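Local structure of B-agarase (Saccharophagus degradans, 4BQ2) at residues 359-364 and 370-375; 289-294 and 397-402; 130-133 and 138-141; 380-385 and 721-726. The protein hydrolyses the beta-1,4 linkages of agarose as a family 50 glycoside hydrolase, acting from chain ends as an exo-beta-agarase. One frame throughout, in Å; residues are numbered along the deposited sequence. Where two conformers were deposited one is given.

Contact 1 (359-364 and 370-375); sequences YNYRRS and LKRGEA
Residues 359-364 and 370-375 pair as the two arms of an antiparallel beta hairpin, at one margin of a small four-stranded sheet in which strand 359-362 is the outermost member. Asn360 and Ala375 form one hydrogen-bonded pair: Asn360 N gives to Ala375 O at 2.7 Å and Ala375 N returns a bond to Asn360 O. Arg362 and Gly373 form the next, and the non-hydrogen-bonded pair Tyr361 and Glu374 lies between them. Gly373 has unusual backbone angles, at which a CB would press on the preceding carbonyl, so glycine fits here. The Tyr361 ring lies over the Gly373 peptide, with Gly373 O above one ring face, 3.3 Å from CD1. Tyr361 reaches this place because its CG is anti to the backbone N (chi1 -170°), and its hydroxyl continues to Asp301, which also forms a salt bridge with Arg372. On the same sheet face the extended Glu374 brings its CD to 3.5 Å from Tyr359 CE1, carboxylate and ring inclined by 34°. A salt bridge to Arg334 and hydrogen bonds with Thr298 and Tyr302 probably offset the charge of that buried carboxylate. Asn360 and Ala375 occupy the other face, their CB atoms 4.1 Å apart. Where the strands give way to the connecting loop, Ser364 CA makes a C-H...O contact of 3.1 Å with Lys371 O.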
loop_
_atom_site.group_PDB
_atom_site.type_symbol
_atom_site.label_atom_id
_atom_site.label_comp_id
_atom_site.label_asym_id
_atom_site.label_seq_id
_atom_site.Cartn_x
_atom_site.Cartn_y
_atom_site.Cartn_z
ATOM N N TYR A 359 -7.341 1.381 -24.570
ATOM C CA TYR A 359 -6.983 2.730 -24.151
ATOM C C TYR A 359 -7.902 3.220 -23.029
ATOM O O TYR A 359 -9.061 2.807 -22.926
ATOM C CB TYR A 359 -7.027 3.700 -25.323
ATOM C CG TYR A 359 -5.795 3.632 -26.207
ATOM C CD1 TYR A 359 -4.551 4.056 -25.735
ATOM C CD2 TYR A 359 -5.878 3.167 -27.532
ATOM C CE1 TYR A 359 -3.421 3.996 -26.543
ATOM C CE2 TYR A 359 -4.751 3.107 -28.337
ATOM C CZ TYR A 359 -3.532 3.531 -27.837
ATOM O OH TYR A 359 -2.408 3.465 -28.642
ATOM N N ASN A 360 -7.352 4.093 -22.195
ATOM C CA ASN A 360 -8.040 4.682 -21.055
ATOM C C ASN A 360 -7.698 6.171 -21.074
ATOM O O ASN A 360 -6.726 6.594 -21.742
ATOM C CB ASN A 360 -7.539 4.016 -19.756
ATOM C CG ASN A 360 -8.195 4.583 -18.493
ATOM O OD1 ASN A 360 -9.357 4.994 -18.501
ATOM N ND2 ASN A 360 -7.448 4.593 -17.394
ATOM N N TYR A 361 -8.498 6.971 -20.379
ATOM C CA TYR A 361 -8.127 8.360 -20.127
ATOM C C TYR A 361 -8.406 8.706 -18.666
ATOM O O TYR A 361 -9.522 8.500 -18.180
ATOM C CB TYR A 361 -8.872 9.327 -21.050
ATOM C CG TYR A 361 -8.309 10.727 -20.950
ATOM C CD1 TYR A 361 -7.236 11.126 -21.761
ATOM C CD2 TYR A 361 -8.805 11.645 -20.012
ATOM C CE1 TYR A 361 -6.702 12.401 -21.653
ATOM C CE2 TYR A 361 -8.262 12.927 -19.900
ATOM C CZ TYR A 361 -7.204 13.291 -20.721
ATOM O OH TYR A 361 -6.651 14.556 -20.613
ATOM N N ARG A 362 -7.408 9.236 -17.967
ATOM C CA ARG A 362 -7.646 9.715 -16.606
ATOM C C ARG A 362 -7.632 11.246 -16.572
ATOM O O ARG A 362 -6.790 11.864 -17.203
ATOM C CB ARG A 362 -6.622 9.104 -15.645
ATOM C CG ARG A 362 -6.842 7.616 -15.372
ATOM C CD ARG A 362 -8.290 7.299 -14.975
ATOM N NE ARG A 362 -8.436 5.952 -14.408
ATOM C CZ ARG A 362 -9.531 5.202 -14.498
ATOM N NH1 ARG A 362 -10.616 5.626 -15.160
ATOM N NH2 ARG A 362 -9.533 3.991 -13.941
ATOM N N ARG A 363 -8.577 11.857 -15.856
ATOM C CA ARG A 363 -8.697 13.326 -15.854
ATOM C C ARG A 363 -7.943 13.938 -14.690
ATOM O O ARG A 363 -7.791 15.154 -14.610
ATOM C CB ARG A 363 -10.166 13.747 -15.885
ATOM C CG ARG A 363 -10.885 13.204 -17.115
ATOM C CD ARG A 363 -12.386 13.219 -16.907
ATOM N NE ARG A 363 -12.847 12.015 -16.204
ATOM C CZ ARG A 363 -14.110 11.584 -16.181
ATOM N NH1 ARG A 363 -15.077 12.250 -16.831
ATOM N NH2 ARG A 363 -14.412 10.476 -15.512
ATOM N N SER A 364 -7.432 13.086 -13.812
ATOM C CA SER A 364 -6.592 13.542 -12.708
ATOM C C SER A 364 -5.600 12.438 -12.341
ATOM O O SER A 364 -5.694 11.313 -12.848
ATOM C CB SER A 364 -7.442 13.909 -11.495
ATOM O OG SER A 364 -8.163 12.770 -11.064
ATOM N N LEU A 370 2.478 13.637 -15.166
ATOM C CA LEU A 370 1.280 14.146 -15.861
ATOM C C LEU A 370 0.059 14.212 -14.950
ATOM O O LEU A 370 -0.157 13.312 -14.128
ATOM C CB LEU A 370 0.950 13.273 -17.063
ATOM C CG LEU A 370 2.062 13.088 -18.095
ATOM C CD1 LEU A 370 1.691 11.936 -19.008
ATOM C CD2 LEU A 370 2.278 14.374 -18.894
ATOM N N LYS A 371 -0.728 15.278 -15.096
ATOM C CA LYS A 371 -1.912 15.497 -14.242
ATOM C C LYS A 371 -3.153 14.855 -14.838
ATOM O O LYS A 371 -4.172 14.699 -14.164
ATOM C CB LYS A 371 -2.143 16.999 -13.990
ATOM C CG LYS A 371 -0.978 17.663 -13.267
ATOM C CD LYS A 371 -1.435 18.779 -12.340
ATOM C CE LYS A 371 -0.232 19.458 -11.711
ATOM N NZ LYS A 371 0.521 20.218 -12.757
ATOM N N ARG A 372 -3.046 14.476 -16.106
ATOM C CA ARG A 372 -4.130 13.848 -16.836
ATOM C C ARG A 372 -3.510 13.261 -18.097
ATOM O O ARG A 372 -2.390 13.617 -18.492
ATOM C CB ARG A 372 -5.166 14.893 -17.259
ATOM C CG ARG A 372 -4.568 15.951 -18.180
ATOM C CD ARG A 372 -5.579 16.983 -18.654
ATOM N NE ARG A 372 -5.077 17.633 -19.873
ATOM C CZ ARG A 372 -5.259 18.919 -20.198
ATOM N NH1 ARG A 372 -5.958 19.726 -19.412
ATOM N NH2 ARG A 372 -4.746 19.396 -21.326
ATOM N N GLY A 373 -4.235 12.370 -18.758
ATOM C CA GLY A 373 -3.658 11.808 -19.958
ATOM C C GLY A 373 -4.227 10.494 -20.412
ATOM O O GLY A 373 -5.019 9.826 -19.700
ATOM N N GLU A 374 -3.832 10.144 -21.626
ATOM C CA GLU A 374 -4.141 8.847 -22.180
ATOM C C GLU A 374 -3.350 7.779 -21.407
ATOM O O GLU A 374 -2.210 8.003 -20.964
ATOM C CB GLU A 374 -3.823 8.834 -23.681
ATOM C CG GLU A 374 -3.927 7.464 -24.348
ATOM C CD GLU A 374 -3.252 7.439 -25.708
ATOM O OE1 GLU A 374 -2.022 7.164 -25.761
ATOM O OE2 GLU A 374 -3.955 7.683 -26.717
ATOM N N ALA A 375 -4.003 6.642 -21.181
ATOM C CA ALA A 375 -3.363 5.504 -20.545
ATOM C C ALA A 375 -3.710 4.233 -21.345
ATOM O O ALA A 375 -4.631 4.251 -22.172
ATOM C CB ALA A 375 -3.787 5.421 -19.078
#

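Contact 2 (289-294 and 397-402); sequences IRLSNS and DKWREV
Leu291 sets its CD2 methyl over one face of the Trp399 indole, a CH-pi contact in which the methyl stands 4.0 Å from the centroid of the six-membered ring and 17° off the ring normal. The long axes of the two side chains are roughly antiparallel as they pass, and the methyl lies off-centre, nearest CZ2 and CH2. At the ring edge, in plane, the backbone takes over: Arg290 N is 3.7 Å from Trp399 CH2, and Ile289 C lies near the same corner. Tryptophan suits this place because a flat side chain of this length can cross from a helix to a loop and meet both a methyl and a peptide. A chi1 of 172° swings the indole away from its own backbone N and toward the loop. Its rotation is further fixed by NE1, which is hydrogen-bonded to Tyr379 OH, so the polar atom of this buried ring is satisfied. Leu291 itself opens a type I beta turn that ends at Ser294. Leu291 O accepts both Ser294 N, at 3.1 Å, and Ser294 OG, at 2.7 Å; the hydroxyl lies in the carbonyl plane on a lone pair. Serine serves here by bonding through backbone and side chain together. The loop joins strand 280-287 to strand 296-301, while Trp399 projects from helix 394-410 and also packs on Leu383 of helix 378-387.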
loop_
_atom_site.group_PDB
_atom_site.type_symbol
_atom_site.label_atom_id
_atom_site.label_comp_id
_atom_site.label_asym_id
_atom_site.label_seq_id
_atom_site.Cartn_x
_atom_site.Cartn_y
_atom_site.Cartn_z
ATOM N N ILE A 289 -10.207 -6.397 -7.668
ATOM C CA ILE A 289 -10.679 -7.375 -8.628
ATOM C C ILE A 289 -11.553 -6.598 -9.601
ATOM O O ILE A 289 -12.803 -6.687 -9.622
ATOM C CB ILE A 289 -11.382 -8.560 -7.925
ATOM C CG1 ILE A 289 -10.387 -9.265 -6.979
ATOM C CG2 ILE A 289 -11.879 -9.576 -8.969
ATOM C CD1 ILE A 289 -11.044 -10.368 -6.178
ATOM N N ARG A 290 -10.846 -5.802 -10.403
ATOM C CA ARG A 290 -11.412 -4.875 -11.351
ATOM C C ARG A 290 -10.258 -4.466 -12.278
ATOM O O ARG A 290 -9.078 -4.752 -12.002
ATOM C CB ARG A 290 -11.944 -3.619 -10.627
ATOM C CG ARG A 290 -10.868 -2.873 -9.804
ATOM C CD ARG A 290 -11.516 -1.682 -9.130
ATOM N NE ARG A 290 -10.560 -0.783 -8.473
ATOM C CZ ARG A 290 -10.907 0.245 -7.701
ATOM N NH1 ARG A 290 -12.205 0.481 -7.420
ATOM N NH2 ARG A 290 -9.955 1.007 -7.160
ATOM N N LEU A 291 -10.585 -3.722 -13.320
ATOM C CA LEU A 291 -9.559 -3.282 -14.275
ATOM C C LEU A 291 -9.112 -1.821 -14.138
ATOM O O LEU A 291 -8.176 -1.415 -14.830
ATOM C CB LEU A 291 -10.040 -3.579 -15.721
ATOM C CG LEU A 291 -10.364 -5.060 -16.005
ATOM C CD1 LEU A 291 -10.767 -5.253 -17.477
ATOM C CD2 LEU A 291 -9.200 -5.989 -15.674
ATOM N N SER A 292 -9.772 -1.060 -13.256
ATOM C CA SER A 292 -9.630 0.389 -13.094
ATOM C C SER A 292 -8.180 0.831 -12.906
ATOM O O SER A 292 -7.816 1.955 -13.247
ATOM C CB SER A 292 -10.400 0.855 -11.821
ATOM O OG SER A 292 -11.765 0.498 -11.891
ATOM N N ASN A 293 -7.391 -0.033 -12.290
ATOM C CA ASN A 293 -6.040 0.352 -11.847
ATOM C C ASN A 293 -4.934 -0.276 -12.687
ATOM O O ASN A 293 -3.750 -0.265 -12.284
ATOM C CB ASN A 293 -5.842 0.033 -10.362
ATOM C CG ASN A 293 -6.764 0.832 -9.480
ATOM O OD1 ASN A 293 -6.578 2.056 -9.276
ATOM N ND2 ASN A 293 -7.755 0.165 -8.933
ATOM N N SER A 294 -5.333 -0.820 -13.845
ATOM C CA SER A 294 -4.438 -1.610 -14.690
ATOM C C SER A 294 -3.898 -0.821 -15.871
ATOM O O SER A 294 -3.213 -1.391 -16.723
ATOM C CB SER A 294 -5.124 -2.903 -15.176
ATOM O OG SER A 294 -6.129 -2.642 -16.156
ATOM N N ASP A 397 -16.498 -11.044 -19.520
ATOM C CA ASP A 397 -17.308 -12.051 -18.873
ATOM C C ASP A 397 -16.488 -13.324 -18.586
ATOM O O ASP A 397 -16.608 -13.900 -17.507
ATOM C CB ASP A 397 -18.545 -12.387 -19.706
ATOM C CG ASP A 397 -19.490 -11.207 -19.824
ATOM O OD1 ASP A 397 -19.482 -10.314 -18.936
ATOM O OD2 ASP A 397 -20.219 -11.160 -20.816
ATOM N N LYS A 398 -15.666 -13.751 -19.557
ATOM C CA LYS A 398 -14.797 -14.911 -19.339
ATOM C C LYS A 398 -13.784 -14.638 -18.220
ATOM O O LYS A 398 -13.527 -15.511 -17.363
ATOM C CB LYS A 398 -14.006 -15.241 -20.608
ATOM C CG LYS A 398 -13.101 -16.455 -20.423
ATOM C CD LYS A 398 -13.884 -17.756 -20.290
ATOM C CE LYS A 398 -13.036 -19.007 -20.607
ATOM N NZ LYS A 398 -13.890 -20.201 -20.343
ATOM N N TRP A 399 -13.225 -13.425 -18.206
ATOM C CA TRP A 399 -12.301 -13.071 -17.108
ATOM C C TRP A 399 -13.015 -13.219 -15.742
ATOM O O TRP A 399 -12.456 -13.788 -14.807
ATOM C CB TRP A 399 -11.758 -11.644 -17.312
ATOM C CG TRP A 399 -10.953 -11.114 -16.139
ATOM C CD1 TRP A 399 -9.719 -11.544 -15.703
ATOM C CD2 TRP A 399 -11.339 -10.051 -15.281
ATOM N NE1 TRP A 399 -9.319 -10.788 -14.610
ATOM C CE2 TRP A 399 -10.296 -9.872 -14.330
ATOM C CE3 TRP A 399 -12.471 -9.236 -15.205
ATOM C CZ2 TRP A 399 -10.358 -8.901 -13.328
ATOM C CZ3 TRP A 399 -12.549 -8.276 -14.195
ATOM C CH2 TRP A 399 -11.472 -8.118 -13.269
ATOM N N ARG A 400 -14.247 -12.724 -15.644
ATOM C CA ARG A 400 -14.992 -12.807 -14.371
ATOM C C ARG A 400 -15.259 -14.262 -13.949
ATOM O O ARG A 400 -15.097 -14.622 -12.775
ATOM C CB ARG A 400 -16.278 -11.956 -14.413
ATOM C CG ARG A 400 -15.998 -10.465 -14.641
ATOM C CD ARG A 400 -17.212 -9.563 -14.425
ATOM N NE ARG A 400 -17.207 -8.460 -15.387
ATOM C CZ ARG A 400 -18.043 -8.362 -16.417
ATOM N NH1 ARG A 400 -18.994 -9.271 -16.597
ATOM N NH2 ARG A 400 -17.956 -7.343 -17.245
ATOM N N GLU A 401 -15.632 -15.103 -14.915
ATOM C CA GLU A 401 -15.898 -16.514 -14.630
ATOM C C GLU A 401 -14.639 -17.239 -14.197
ATOM O O GLU A 401 -14.647 -17.941 -13.191
ATOM C CB GLU A 401 -16.509 -17.236 -15.839
ATOM C CG GLU A 401 -16.752 -18.710 -15.530
ATOM C CD GLU A 401 -17.528 -19.415 -16.619
ATOM O OE1 GLU A 401 -18.669 -19.004 -16.880
ATOM O OE2 GLU A 401 -16.988 -20.380 -17.191
ATOM N N VAL A 402 -13.550 -17.070 -14.962
ATOM C CA VAL A 402 -12.268 -17.666 -14.601
ATOM C C VAL A 402 -11.773 -17.124 -13.241
ATOM O O VAL A 402 -11.201 -17.861 -12.459
ATOM C CB VAL A 402 -11.204 -17.354 -15.713
ATOM C CG1 VAL A 402 -9.800 -17.694 -15.257
ATOM C CG2 VAL A 402 -11.544 -18.124 -17.000
#

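Contact 3 (130-133 and 138-141); sequences NDLN and LRSN
The Arg139 guanidinium is met on one face by Leu132 CB, 3.5 Å above its plane and displaced toward the rim, and at its edge, in plane, by the side-chain amide of Asn133. Leu132 and Arg139 run alongside each other in the same sense, with Leu132 CB 3.7 Å from Arg139 NH1. A leucine fits because its hydrocarbon can lie against the flat, weakly hydrated face while the guanidinium edge stays available for polar partners. The amide plane of Asn133 is turned 61° from the guanidinium. Arg139 gets there by folding back: its chain bends at chi2 (56°) and chi3 (51°), bringing CD to 3.5 Å from Leu132 O. Asn133 also lays its CB against Leu138 O, at 3.6 Å. Upstream, Asp131 forms an Asx turn, its OD1 accepting from Asn133 N at 3.0 Å; a short acidic side chain is well suited to such a turn, which bends the chain just before Asn133. Both segments belong to the loop between strands 110-115 and 150-155, in the region resembling an agarase carbohydrate-binding module. Arg139 NH2 bonds to Asp712 O, and its backbone pairs with Gly713, so this loop is joined to a distant part of the chain. The chemistry implies that the Asp712 carbonyl dipole probably stabilises the buried cation in part, the Asp131 carboxylate making no contact with it: OD1 stays 6.1 Å from Arg139 NE.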
loop_
_atom_site.group_PDB
_atom_site.type_symbol
_atom_site.label_atom_id
_atom_site.label_comp_id
_atom_site.label_asym_id
_atom_site.label_seq_id
_atom_site.Cartn_x
_atom_site.Cartn_y
_atom_site.Cartn_z
ATOM N N ASN A 130 3.922 15.086 -1.867
ATOM C CA ASN A 130 3.248 13.780 -1.917
ATOM C C ASN A 130 3.606 12.939 -3.142
ATOM O O ASN A 130 3.029 11.860 -3.343
ATOM C CB ASN A 130 1.728 13.956 -1.851
ATOM C CG ASN A 130 1.258 14.402 -0.483
ATOM O OD1 ASN A 130 2.027 14.384 0.485
ATOM N ND2 ASN A 130 -0.005 14.810 -0.393
ATOM N N ASP A 131 4.542 13.440 -3.956
ATOM C CA ASP A 131 5.026 12.676 -5.101
ATOM C C ASP A 131 6.210 11.796 -4.694
ATOM O O ASP A 131 7.360 12.266 -4.667
ATOM C CB ASP A 131 5.396 13.589 -6.280
ATOM C CG ASP A 131 5.843 12.797 -7.487
ATOM O OD1 ASP A 131 5.654 11.560 -7.467
ATOM O OD2 ASP A 131 6.397 13.381 -8.443
ATOM N N LEU A 132 5.924 10.523 -4.376
ATOM C CA LEU A 132 6.974 9.577 -3.969
ATOM C C LEU A 132 7.740 8.993 -5.158
ATOM O O LEU A 132 8.704 8.306 -4.976
ATOM C CB LEU A 132 6.387 8.432 -3.115
ATOM C CG LEU A 132 5.553 8.955 -1.920
ATOM C CD1 LEU A 132 5.022 7.820 -1.061
ATOM C CD2 LEU A 132 6.362 9.924 -1.069
ATOM N N ASN A 133 7.272 9.244 -6.373
ATOM C CA ASN A 133 7.893 8.687 -7.572
ATOM C C ASN A 133 9.173 9.387 -7.975
ATOM O O ASN A 133 9.469 10.477 -7.489
ATOM C CB ASN A 133 6.914 8.808 -8.741
ATOM C CG ASN A 133 5.602 8.145 -8.442
ATOM O OD1 ASN A 133 4.541 8.800 -8.391
ATOM N ND2 ASN A 133 5.659 6.854 -8.208
ATOM N N LEU A 138 7.577 6.418 -12.355
ATOM C CA LEU A 138 7.751 5.090 -11.782
ATOM C C LEU A 138 8.155 5.259 -10.314
ATOM O O LEU A 138 8.950 6.157 -10.008
ATOM C CB LEU A 138 8.866 4.367 -12.526
ATOM C CG LEU A 138 8.446 3.640 -13.818
ATOM C CD1 LEU A 138 7.992 4.613 -14.887
ATOM C CD2 LEU A 138 9.609 2.791 -14.290
ATOM N N ARG A 139 7.606 4.428 -9.410
ATOM C CA ARG A 139 7.956 4.520 -7.988
ATOM C C ARG A 139 9.432 4.215 -7.801
ATOM O O ARG A 139 10.084 4.793 -6.956
ATOM C CB ARG A 139 7.111 3.557 -7.114
ATOM C CG ARG A 139 7.318 3.781 -5.606
ATOM C CD ARG A 139 7.022 5.239 -5.229
ATOM N NE ARG A 139 5.707 5.672 -5.735
ATOM C CZ ARG A 139 4.569 5.641 -5.048
ATOM N NH1 ARG A 139 4.551 5.235 -3.772
ATOM N NH2 ARG A 139 3.445 6.054 -5.629
ATOM N N SER A 140 9.945 3.289 -8.603
ATOM C CA SER A 140 11.369 3.069 -8.706
ATOM C C SER A 140 11.669 2.759 -10.159
ATOM O O SER A 140 10.845 2.154 -10.891
ATOM C CB SER A 140 11.830 1.923 -7.804
ATOM O OG SER A 140 13.180 2.118 -7.412
ATOM N N ASN A 141 12.858 3.181 -10.566
ATOM C CA ASN A 141 13.272 3.126 -11.944
ATOM C C ASN A 141 14.070 1.905 -12.255
ATOM O O ASN A 141 14.685 1.301 -11.364
ATOM C CB ASN A 141 14.139 4.375 -12.274
ATOM C CG ASN A 141 13.308 5.560 -12.721
ATOM O OD1 ASN A 141 12.116 5.423 -13.012
ATOM N ND2 ASN A 141 13.923 6.743 -12.769
#

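Contact 4 (380-385 and 721-726); sequences SANLER and VDVTDT
Asn382, on helix 378-387, docks against a loop folded as a type I beta turn from Asp722 to Asp725, and the tight part of the contact is centred on this one amide. Asn382 ND2 donates to Val723 O at 2.7 Å, nearly straight at 170°. A chi1 of -70° places CG opposite the residue's own carbonyl carbon and carries the amide to Val723. The acceptor lies in the amide plane, whereas the donor stands above the plane of the Val723 carbonyl. The same nitrogen also bonds to Phe207 O, and OD1 accepts from Arg385 NH1 one helical turn on, at 2.9 Å; with both ends held, the amide can hardly rotate. Asparagine is apt because its short amide can give and accept at once at a buried site. The turn is braced from within. Asp722 OD1 receives Thr724 N, an Asx turn, as well as Thr726 N, and takes the Thr724 hydroxyl on its syn lone pair, at 2.6 Å. Such a small carboxylate can gather three donors and so probably stiffens the loop.

The looser part consists of contacts without a polar link. Val723, partly exposed and beside a bound glycerol that probably came from the crystallisation liquor, brings CG2 only to 4.2 Å from Asn382 ND2. Leu383 lies roughly perpendicular to the side chain of Asp725, whose carboxylate forms salt bridges with Arg406 and Lys386. Asp725 has a positive phi of 66°, as the chain curls away from the turn, and its OD2 rests 3.6 Å from Leu383 CD2.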
loop_
_atom_site.group_PDB
_atom_site.type_symbol
_atom_site.label_atom_id
_atom_site.label_comp_id
_atom_site.label_asym_id
_atom_site.label_seq_id
_atom_site.Cartn_x
_atom_site.Cartn_y
_atom_site.Cartn_z
ATOM N N SER A 380 -5.773 -5.664 -19.763
ATOM C CA SER A 380 -7.064 -5.763 -20.465
ATOM C C SER A 380 -6.883 -6.281 -21.908
ATOM O O SER A 380 -7.624 -7.188 -22.361
ATOM C CB SER A 380 -7.785 -4.414 -20.441
ATOM O OG SER A 380 -9.116 -4.546 -20.910
ATOM N N ALA A 381 -5.859 -5.762 -22.593
ATOM C CA ALA A 381 -5.536 -6.197 -23.946
ATOM C C ALA A 381 -5.204 -7.688 -23.930
ATOM O O ALA A 381 -5.648 -8.425 -24.787
ATOM C CB ALA A 381 -4.381 -5.354 -24.528
ATOM N N ASN A 382 -4.466 -8.143 -22.923
ATOM C CA ASN A 382 -4.116 -9.557 -22.845
ATOM C C ASN A 382 -5.337 -10.442 -22.565
ATOM O O ASN A 382 -5.375 -11.591 -23.005
ATOM C CB ASN A 382 -2.977 -9.794 -21.818
ATOM C CG ASN A 382 -1.634 -9.234 -22.291
ATOM O OD1 ASN A 382 -1.362 -9.179 -23.507
ATOM N ND2 ASN A 382 -0.791 -8.796 -21.344
ATOM N N LEU A 383 -6.320 -9.925 -21.818
ATOM C CA LEU A 383 -7.576 -10.665 -21.681
ATOM C C LEU A 383 -8.207 -10.873 -23.074
ATOM O O LEU A 383 -8.642 -11.974 -23.396
ATOM C CB LEU A 383 -8.563 -9.944 -20.779
ATOM C CG LEU A 383 -8.121 -9.758 -19.316
ATOM C CD1 LEU A 383 -9.258 -9.104 -18.561
ATOM C CD2 LEU A 383 -7.731 -11.085 -18.669
ATOM N N GLU A 384 -8.232 -9.828 -23.903
ATOM C CA GLU A 384 -8.792 -10.014 -25.247
ATOM C C GLU A 384 -7.940 -10.997 -26.042
ATOM O O GLU A 384 -8.477 -11.916 -26.711
ATOM C CB GLU A 384 -8.956 -8.702 -26.008
ATOM C CG GLU A 384 -9.741 -8.897 -27.309
ATOM C CD GLU A 384 -10.029 -7.600 -28.033
ATOM O OE1 GLU A 384 -10.026 -6.525 -27.411
ATOM O OE2 GLU A 384 -10.256 -7.666 -29.251
ATOM N N ARG A 385 -6.615 -10.861 -25.939
ATOM C CA ARG A 385 -5.727 -11.797 -26.639
ATOM C C ARG A 385 -5.976 -13.228 -26.223
ATOM O O ARG A 385 -5.987 -14.120 -27.074
ATOM C CB ARG A 385 -4.251 -11.483 -26.377
ATOM C CG ARG A 385 -3.745 -10.230 -27.101
ATOM C CD ARG A 385 -2.251 -10.072 -26.799
ATOM N NE ARG A 385 -1.608 -9.056 -27.628
ATOM C CZ ARG A 385 -1.083 -7.907 -27.201
ATOM N NH1 ARG A 385 -1.122 -7.561 -25.923
ATOM N NH2 ARG A 385 -0.507 -7.081 -28.075
ATOM N N VAL A 721 -1.481 -12.670 -10.257
ATOM C CA VAL A 721 -1.250 -12.881 -11.711
ATOM C C VAL A 721 -0.402 -11.758 -12.246
ATOM O O VAL A 721 -0.429 -10.649 -11.703
ATOM C CB VAL A 721 -2.577 -12.977 -12.527
ATOM C CG1 VAL A 721 -3.464 -14.133 -12.020
ATOM C CG2 VAL A 721 -3.367 -11.658 -12.532
ATOM N N ASP A 722 0.310 -12.012 -13.349
ATOM C CA ASP A 722 1.105 -10.963 -13.973
ATOM C C ASP A 722 0.322 -10.198 -15.074
ATOM O O ASP A 722 -0.904 -10.369 -15.205
ATOM C CB ASP A 722 2.448 -11.567 -14.439
ATOM C CG ASP A 722 2.336 -12.416 -15.689
ATOM O OD1 ASP A 722 1.225 -12.573 -16.288
ATOM O OD2 ASP A 722 3.427 -12.916 -16.114
ATOM N N VAL A 723 1.002 -9.340 -15.840
ATOM C CA VAL A 723 0.334 -8.492 -16.852
ATOM C C VAL A 723 -0.317 -9.315 -17.979
ATOM O O VAL A 723 -1.232 -8.834 -18.659
ATOM C CB VAL A 723 1.316 -7.430 -17.420
ATOM C CG1 VAL A 723 2.378 -8.107 -18.259
ATOM C CG2 VAL A 723 0.595 -6.343 -18.216
ATOM N N THR A 724 0.148 -10.547 -18.183
ATOM C CA THR A 724 -0.432 -11.446 -19.182
ATOM C C THR A 724 -1.607 -12.294 -18.650
ATOM O O THR A 724 -2.101 -13.225 -19.350
ATOM C CB THR A 724 0.639 -12.374 -19.781
ATOM O OG1 THR A 724 1.034 -13.336 -18.807
ATOM C CG2 THR A 724 1.868 -11.573 -20.229
ATOM N N ASP A 725 -2.029 -11.989 -17.415
ATOM C CA ASP A 725 -3.080 -12.758 -16.719
ATOM C C ASP A 725 -2.630 -14.189 -16.413
ATOM O O ASP A 725 -3.431 -15.124 -16.414
ATOM C CB ASP A 725 -4.383 -12.742 -17.525
ATOM C CG ASP A 725 -5.541 -13.302 -16.753
ATOM O OD1 ASP A 725 -5.701 -12.951 -15.548
ATOM O OD2 ASP A 725 -6.277 -14.107 -17.370
ATOM N N THR A 726 -1.335 -14.371 -16.185
ATOM C CA THR A 726 -0.814 -15.710 -15.861
ATOM C C THR A 726 -0.523 -15.766 -14.373
ATOM O O THR A 726 0.220 -14.920 -13.862
ATOM C CB THR A 726 0.488 -16.044 -16.644
ATOM O OG1 THR A 726 0.209 -15.964 -18.053
ATOM C CG2 THR A 726 0.976 -17.479 -16.341
#

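In the fold
From the N terminus, contact 3 comes first, closing a short loop within the connection between strands 110-115 and 150-155 before any other contact opens. Contact 2 then opens at 289-294, and its loop of about a hundred residues encloses the hairpin of contact 1; the two touch where Arg362 NH2 probably bonds Ser292 O. Strand 373-376 leads directly into helix 378-387, where contact 4 begins before contact 2 has closed on helix 394-410, so these two cross in sequence. They also share a packed interface, with centres about 10 Å apart. Contact 4 closes last, tying that helix to the loop preceding helix 729-739.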